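Local coordinates for protein endoglucanase (Ruminococcus champanellensis, PDB 6WQP) that probably hydrolyses beta-1,4-glucosidic linkages of cellulose, as a glycoside hydrolase family 5 endoglucanase with a TIM-barrel fold, at residues 34-39 / 77-82. Sequence-based numbering, arbitrary orientation.
With NA (sodium ion), chain F.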
# COMPACT_ATOMS: atom_id res chain seq x y z
N ASP A 34 10.36 0.93 -2.90
CA ASP A 34 9.76 2.26 -2.88
C ASP A 34 10.79 3.38 -2.67
O ASP A 34 10.45 4.56 -2.81
CB ASP A 34 8.67 2.35 -1.79
CG ASP A 34 9.10 1.73 -0.45
OD1 ASP A 34 9.59 0.58 -0.45
OD2 ASP A 34 8.92 2.39 0.60
N ALA A 35 12.04 3.04 -2.34
CA ALA A 35 13.04 4.07 -2.11
C ALA A 35 13.34 4.83 -3.40
O ALA A 35 13.53 4.23 -4.47
CB ALA A 35 14.31 3.45 -1.54
N THR A 36 13.38 6.16 -3.32
CA THR A 36 13.71 7.01 -4.45
C THR A 36 15.05 7.69 -4.19
O THR A 36 15.47 7.86 -3.04
CB THR A 36 12.64 8.07 -4.72
OG1 THR A 36 12.42 8.85 -3.54
CG2 THR A 36 11.33 7.44 -5.18
N THR A 37 15.72 8.06 -5.29
CA THR A 37 17.01 8.74 -5.27
C THR A 37 16.98 9.96 -6.18
O THR A 37 18.04 10.42 -6.64
CB THR A 37 18.13 7.79 -5.70
OG1 THR A 37 17.89 7.35 -7.04
CG2 THR A 37 18.21 6.58 -4.78
N THR A 38 15.79 10.51 -6.44
CA THR A 38 15.62 11.42 -7.56
C THR A 38 16.53 12.64 -7.47
O THR A 38 17.08 13.08 -8.48
CB THR A 38 14.15 11.85 -7.63
OG1 THR A 38 13.30 10.70 -7.43
CG2 THR A 38 13.84 12.49 -8.96
N SER A 39 16.70 13.18 -6.27
CA SER A 39 17.42 14.43 -6.12
C SER A 39 18.93 14.28 -6.17
O SER A 39 19.64 15.29 -6.24
CB SER A 39 17.04 15.09 -4.79
OG SER A 39 17.40 14.27 -3.70
N PRO A 77 5.48 -2.18 -2.09
CA PRO A 77 5.44 -0.82 -2.64
C PRO A 77 6.62 -0.61 -3.58
O PRO A 77 7.76 -0.97 -3.25
CB PRO A 77 5.54 0.08 -1.40
CG PRO A 77 6.25 -0.77 -0.38
CD PRO A 77 5.82 -2.19 -0.65
N VAL A 78 6.34 -0.06 -4.76
CA VAL A 78 7.37 0.10 -5.78
C VAL A 78 7.31 1.51 -6.32
O VAL A 78 6.27 1.94 -6.85
CB VAL A 78 7.21 -0.91 -6.93
CG1 VAL A 78 8.22 -0.62 -8.03
CG2 VAL A 78 7.37 -2.32 -6.44
N SER A 79 8.42 2.23 -6.23
CA SER A 79 8.57 3.52 -6.89
C SER A 79 9.25 3.29 -8.24
O SER A 79 10.35 2.74 -8.30
CB SER A 79 9.35 4.50 -6.02
OG SER A 79 8.61 4.81 -4.85
N TRP A 80 8.57 3.70 -9.31
CA TRP A 80 9.04 3.47 -10.67
C TRP A 80 9.72 4.70 -11.29
O TRP A 80 10.40 4.56 -12.30
CB TRP A 80 7.87 3.04 -11.57
CG TRP A 80 7.14 1.82 -11.05
CD1 TRP A 80 6.16 1.80 -10.09
CD2 TRP A 80 7.34 0.47 -11.46
NE1 TRP A 80 5.75 0.51 -9.88
CE2 TRP A 80 6.45 -0.33 -10.71
CE3 TRP A 80 8.18 -0.15 -12.38
CZ2 TRP A 80 6.39 -1.71 -10.84
CZ3 TRP A 80 8.10 -1.53 -12.53
CH2 TRP A 80 7.22 -2.29 -11.76
N ILE A 81 9.57 5.88 -10.68
CA ILE A 81 9.95 7.12 -11.34
C ILE A 81 11.42 7.12 -11.75
O ILE A 81 11.77 7.54 -12.86
CB ILE A 81 9.62 8.33 -10.45
CG1 ILE A 81 10.09 9.62 -11.12
CG2 ILE A 81 10.27 8.18 -9.08
CD1 ILE A 81 9.53 10.86 -10.47
N ASP A 82 12.31 6.67 -10.86
CA ASP A 82 13.74 6.70 -11.17
C ASP A 82 14.14 5.65 -12.19
O ASP A 82 15.31 5.64 -12.63
CB ASP A 82 14.57 6.52 -9.89
CG ASP A 82 14.37 7.65 -8.90
OD1 ASP A 82 14.31 8.82 -9.32
OD2 ASP A 82 14.28 7.36 -7.69
NA NA F . 12.66 8.93 -14.70
O HOH W 1 12.85 2.83 -6.82
O HOH W 2 15.51 4.96 -7.03
O HOH W 3 15.01 7.89 -14.43
O HOH W 4 13.21 10.13 -16.95
O HOH W 5 13.68 10.63 -13.61
O HOH W 6 10.60 9.79 -15.08
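A polar loop-loop contact, in which Asp82 grips Thr37 and Thr38 and Ser79 holds Asp34, joins two loops that leave adjacent barrel strands: loop 34-39 follows strand 26-29, and loop 77-82 comes after strand 73-76. The Asp82 carboxylate bridges consecutive residues. Its OD2 accepts the Thr37 backbone N at 2.9 Å in a nearly straight bond (N-H...O 170°), the donor lying 36° out of the carboxylate plane, while OD1 turns its syn lone pair to Thr38 OG1, also 2.9 Å away. With chi1 at -64°, Asp82 CG lies anti to its own carbonyl carbon, which brings the carboxylate to the Thr37 amide and the Thr38 hydroxyl. A lysine in its place would probably leave that amide and hydroxyl without their acceptors. Both loops belong to the C-terminal rim of the (beta/alpha)8 barrel, the end that in family 5 enzymes carries the substrate cleft. Nearer the strands, Ser79 OG donates to Asp34 O at 2.8 Å, tilted from the carbonyl plane, and bonds also to His120 N. A water spans Ala35 O and Ser79 O. The Asp34 side chain runs alongside the Pro77 ring, Asp34 OD1 lying 3.6 Å from Pro77 CG, while its carboxylate bonds to Asn31 N and Thr32 N. At the outer end, Ile81 O binds a sodium ion at 2.5 Å, together with Thr84 O and four waters.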